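Local coordinates for protein shikimate dehydrogenase (NADP(+)) (Thermotoga maritima, PDB 3U62) that probably catalyses the reversible NADPH-linked reduction of 3-dehydroshikimate to shikimate, the fourth step of the route to chorismate and the aromatic amino acids, at residues Leu102-Ala116 / Leu127-Asn139. Numbering follows the deposited sequence.
Sequences LEGVEVKEPVVVVGA and LLQMGVKDIWVVN. With SO4 (sulfate ion), chain E.
E109 OE2 takes two backbone N-H groups at once, from D134 N at 2.8 Å (168° at the hydrogen) and, less straight, from K133 N at 3.0 Å. Both donors approach from the same face of the carboxylate, above its plane. With CG anti to the carbonyl carbon (chi1 -62°) and the chain extended beyond it, the acid reaches past V132, its CD 3.6 Å from V132 CG1, while a water joins OE1 to G131 O. Shortening E109 to an alanine is likely to leave the amides of K133 and D134 without their shared acceptor and the turn before strand 135-139 freer to shift. From there five backbone bonds run in parallel register: V111 N to D134 O, W136 N to V111 O, V113 N to W136 O, V138 N to V113 O and G115 N to V138 O. P110, which follows a cis peptide bond, lays CB over one face of the W136 six-membered ring, 3.6 Å from its centroid and 13° off the normal, a CH-pi contact. On the opposite side of the sheet from W136, L127 CD1 rests against both V111 CG1 (3.8 Å) and V113 CG2, and its CD2 meets V107 CG1. Farther out, M130, its chain bent at chi3, brings CE to V107 CG2 and L102 CD1. At the other end A116 N and N139 ND2 each bond a sulfate, probably from the crystallisation liquor, which R140 and T141 also hold; G115, A116 and N139 are predicted NADP(+)-binding residues. The geometry is that of a Rossmann beta-alpha-beta unit: helix 118-129, ending in a Schellman motif at G131, makes the crossover connection from strand 111-114 to its parallel neighbour 135-139. Strand 169-172 flanks 111-114, strand 153-156 flanks 135-139, and helix 160-165 packs on V112, V114 and V138.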
# COMPACT_ATOMS: atom_id res chain seq x y z
N LEU A 102 -3.94 -9.65 6.76
CA LEU A 102 -5.27 -10.14 7.09
C LEU A 102 -5.30 -11.63 7.41
O LEU A 102 -6.37 -12.25 7.41
CB LEU A 102 -6.26 -9.82 5.96
CG LEU A 102 -6.60 -8.34 5.73
CD1 LEU A 102 -7.19 -8.13 4.35
CD2 LEU A 102 -7.55 -7.82 6.81
N GLU A 103 -4.13 -12.21 7.68
CA GLU A 103 -4.06 -13.61 8.10
C GLU A 103 -4.85 -13.84 9.38
O GLU A 103 -4.76 -13.05 10.33
CB GLU A 103 -2.61 -14.07 8.25
CG GLU A 103 -2.04 -14.61 6.95
CD GLU A 103 -0.54 -14.84 6.99
OE1 GLU A 103 0.05 -14.88 8.09
OE2 GLU A 103 0.05 -15.00 5.89
N GLY A 104 -5.64 -14.91 9.38
CA GLY A 104 -6.48 -15.26 10.52
C GLY A 104 -7.79 -14.50 10.59
O GLY A 104 -8.61 -14.76 11.48
N VAL A 105 -8.00 -13.57 9.66
CA VAL A 105 -9.17 -12.69 9.68
C VAL A 105 -10.11 -13.00 8.51
O VAL A 105 -9.67 -13.11 7.36
CB VAL A 105 -8.76 -11.19 9.64
CG1 VAL A 105 -9.98 -10.28 9.65
CG2 VAL A 105 -7.84 -10.85 10.81
N GLU A 106 -11.40 -13.16 8.82
CA GLU A 106 -12.43 -13.27 7.80
C GLU A 106 -12.85 -11.87 7.36
O GLU A 106 -13.32 -11.08 8.18
CB GLU A 106 -13.64 -14.06 8.32
CG GLU A 106 -14.74 -14.28 7.29
CD GLU A 106 -16.04 -14.80 7.89
OE1 GLU A 106 -16.11 -15.00 9.12
OE2 GLU A 106 -17.00 -15.01 7.11
N VAL A 107 -12.66 -11.57 6.08
CA VAL A 107 -13.08 -10.28 5.53
C VAL A 107 -14.55 -10.38 5.12
O VAL A 107 -14.90 -11.06 4.16
CB VAL A 107 -12.19 -9.83 4.35
CG1 VAL A 107 -12.75 -8.57 3.69
CG2 VAL A 107 -10.77 -9.58 4.82
N LYS A 108 -15.40 -9.69 5.88
CA LYS A 108 -16.84 -9.71 5.64
C LYS A 108 -17.24 -8.74 4.54
O LYS A 108 -16.65 -7.66 4.40
CB LYS A 108 -17.61 -9.43 6.94
CG LYS A 108 -17.46 -10.52 8.00
CD LYS A 108 -18.28 -10.20 9.24
CE LYS A 108 -18.09 -11.27 10.31
NZ LYS A 108 -18.75 -10.89 11.59
N GLU A 109 -18.26 -9.12 3.77
CA GLU A 109 -18.70 -8.37 2.60
C GLU A 109 -20.09 -7.78 2.81
O GLU A 109 -20.85 -8.29 3.63
CB GLU A 109 -18.72 -9.28 1.37
CG GLU A 109 -17.36 -9.83 0.99
CD GLU A 109 -17.46 -10.86 -0.11
OE1 GLU A 109 -16.84 -11.94 0.04
OE2 GLU A 109 -18.14 -10.61 -1.13
N PRO A 110 -20.44 -6.71 2.06
CA PRO A 110 -19.66 -6.01 1.03
C PRO A 110 -18.45 -5.27 1.58
O PRO A 110 -18.42 -4.88 2.75
CB PRO A 110 -20.67 -5.00 0.46
CG PRO A 110 -22.00 -5.57 0.80
CD PRO A 110 -21.81 -6.18 2.14
N VAL A 111 -17.46 -5.07 0.71
CA VAL A 111 -16.23 -4.37 1.06
C VAL A 111 -16.15 -3.05 0.28
O VAL A 111 -16.28 -3.04 -0.94
CB VAL A 111 -14.98 -5.23 0.76
CG1 VAL A 111 -13.71 -4.49 1.15
CG2 VAL A 111 -15.06 -6.57 1.48
N VAL A 112 -15.95 -1.95 1.00
CA VAL A 112 -15.73 -0.65 0.38
C VAL A 112 -14.24 -0.34 0.35
O VAL A 112 -13.54 -0.45 1.36
CB VAL A 112 -16.50 0.48 1.12
CG1 VAL A 112 -16.16 1.85 0.54
CG2 VAL A 112 -18.00 0.25 1.04
N VAL A 113 -13.75 0.04 -0.83
CA VAL A 113 -12.37 0.46 -1.02
C VAL A 113 -12.37 1.93 -1.42
O VAL A 113 -12.92 2.30 -2.46
CB VAL A 113 -11.65 -0.40 -2.10
CG1 VAL A 113 -10.23 0.10 -2.34
CG2 VAL A 113 -11.65 -1.87 -1.71
N VAL A 114 -11.75 2.77 -0.59
CA VAL A 114 -11.67 4.21 -0.87
C VAL A 114 -10.39 4.50 -1.65
O VAL A 114 -9.29 4.22 -1.19
CB VAL A 114 -11.72 5.07 0.42
CG1 VAL A 114 -11.82 6.55 0.08
CG2 VAL A 114 -12.89 4.65 1.30
N GLY A 115 -10.56 5.08 -2.84
CA GLY A 115 -9.45 5.36 -3.74
C GLY A 115 -9.42 4.41 -4.92
O GLY A 115 -10.03 3.33 -4.89
N ALA A 116 -8.72 4.81 -5.98
CA ALA A 116 -8.57 4.01 -7.19
C ALA A 116 -7.15 4.09 -7.76
O ALA A 116 -6.93 3.82 -8.95
CB ALA A 116 -9.60 4.42 -8.23
N LEU A 127 -7.98 -8.71 -2.25
CA LEU A 127 -9.34 -9.12 -1.87
C LEU A 127 -9.88 -10.21 -2.79
O LEU A 127 -10.47 -11.19 -2.33
CB LEU A 127 -10.29 -7.92 -1.84
CG LEU A 127 -10.09 -6.86 -0.76
CD1 LEU A 127 -10.84 -5.59 -1.11
CD2 LEU A 127 -10.50 -7.37 0.62
N LEU A 128 -9.67 -10.03 -4.10
CA LEU A 128 -10.10 -11.02 -5.08
C LEU A 128 -9.37 -12.35 -4.92
O LEU A 128 -9.96 -13.41 -5.14
CB LEU A 128 -9.95 -10.47 -6.50
CG LEU A 128 -10.91 -9.36 -6.93
CD1 LEU A 128 -10.44 -8.72 -8.22
CD2 LEU A 128 -12.34 -9.87 -7.08
N GLN A 129 -8.09 -12.28 -4.55
CA GLN A 129 -7.30 -13.48 -4.27
C GLN A 129 -7.79 -14.19 -3.01
O GLN A 129 -7.59 -15.40 -2.85
CB GLN A 129 -5.81 -13.14 -4.15
CG GLN A 129 -5.15 -12.77 -5.47
CD GLN A 129 -5.30 -13.85 -6.52
OE1 GLN A 129 -4.54 -14.83 -6.53
NE2 GLN A 129 -6.28 -13.69 -7.41
N MET A 130 -8.43 -13.44 -2.12
CA MET A 130 -8.98 -13.97 -0.88
C MET A 130 -10.44 -14.41 -1.02
O MET A 130 -11.09 -14.76 -0.04
CB MET A 130 -8.85 -12.93 0.24
CG MET A 130 -7.42 -12.74 0.74
SD MET A 130 -7.22 -11.27 1.78
CE MET A 130 -8.27 -11.69 3.17
N GLY A 131 -10.94 -14.40 -2.26
CA GLY A 131 -12.29 -14.89 -2.55
C GLY A 131 -13.41 -13.90 -2.25
O GLY A 131 -14.58 -14.29 -2.18
N VAL A 132 -13.05 -12.63 -2.06
CA VAL A 132 -14.03 -11.57 -1.86
C VAL A 132 -14.69 -11.25 -3.20
O VAL A 132 -14.01 -11.12 -4.22
CB VAL A 132 -13.39 -10.31 -1.24
CG1 VAL A 132 -14.40 -9.17 -1.13
CG2 VAL A 132 -12.81 -10.62 0.13
N LYS A 133 -16.02 -11.14 -3.19
CA LYS A 133 -16.78 -10.94 -4.43
C LYS A 133 -17.38 -9.54 -4.55
O LYS A 133 -17.30 -8.92 -5.62
CB LYS A 133 -17.90 -11.99 -4.53
CG LYS A 133 -17.42 -13.41 -4.77
CD LYS A 133 -18.59 -14.39 -4.80
CE LYS A 133 -19.42 -14.25 -6.07
NZ LYS A 133 -20.80 -14.78 -5.89
N ASP A 134 -17.97 -9.05 -3.47
CA ASP A 134 -18.72 -7.80 -3.50
C ASP A 134 -17.83 -6.63 -3.07
O ASP A 134 -17.70 -6.33 -1.88
CB ASP A 134 -19.95 -7.91 -2.59
CG ASP A 134 -21.10 -7.04 -3.05
OD1 ASP A 134 -20.95 -6.29 -4.04
OD2 ASP A 134 -22.17 -7.10 -2.41
N ILE A 135 -17.21 -5.99 -4.05
CA ILE A 135 -16.28 -4.89 -3.80
C ILE A 135 -16.79 -3.59 -4.42
O ILE A 135 -17.08 -3.53 -5.62
CB ILE A 135 -14.85 -5.21 -4.32
CG1 ILE A 135 -14.33 -6.52 -3.71
CG2 ILE A 135 -13.88 -4.06 -4.00
CD1 ILE A 135 -13.17 -7.15 -4.46
N TRP A 136 -16.92 -2.57 -3.58
CA TRP A 136 -17.39 -1.26 -4.00
C TRP A 136 -16.27 -0.23 -3.85
O TRP A 136 -15.82 0.05 -2.74
CB TRP A 136 -18.60 -0.82 -3.18
CG TRP A 136 -19.75 -1.78 -3.17
CD1 TRP A 136 -20.04 -2.74 -4.11
CD2 TRP A 136 -20.80 -1.87 -2.19
NE1 TRP A 136 -21.18 -3.42 -3.77
CE2 TRP A 136 -21.67 -2.90 -2.60
CE3 TRP A 136 -21.07 -1.17 -1.01
CZ2 TRP A 136 -22.80 -3.26 -1.86
CZ3 TRP A 136 -22.20 -1.53 -0.27
CH2 TRP A 136 -23.05 -2.56 -0.70
N VAL A 137 -15.83 0.31 -4.98
CA VAL A 137 -14.80 1.34 -4.99
C VAL A 137 -15.46 2.72 -4.90
O VAL A 137 -16.40 3.02 -5.63
CB VAL A 137 -13.90 1.24 -6.24
CG1 VAL A 137 -12.93 2.42 -6.32
CG2 VAL A 137 -13.14 -0.07 -6.25
N VAL A 138 -14.96 3.54 -3.98
CA VAL A 138 -15.39 4.92 -3.85
C VAL A 138 -14.17 5.81 -4.06
O VAL A 138 -13.24 5.78 -3.25
CB VAL A 138 -16.03 5.19 -2.46
CG1 VAL A 138 -16.48 6.64 -2.34
CG2 VAL A 138 -17.20 4.26 -2.22
N ASN A 139 -14.16 6.58 -5.14
CA ASN A 139 -12.99 7.39 -5.46
C ASN A 139 -13.30 8.82 -5.91
O ASN A 139 -14.47 9.20 -6.06
CB ASN A 139 -12.08 6.66 -6.47
CG ASN A 139 -12.53 6.84 -7.90
OD1 ASN A 139 -13.68 6.57 -8.25
ND2 ASN A 139 -11.61 7.28 -8.75
S SO4 E . -8.70 8.69 -6.20
O1 SO4 E . -7.87 9.89 -6.15
O2 SO4 E . -9.38 8.61 -7.49
O3 SO4 E . -9.69 8.73 -5.13
O4 SO4 E . -7.85 7.51 -6.02
O HOH W 1 -17.18 -14.31 -1.30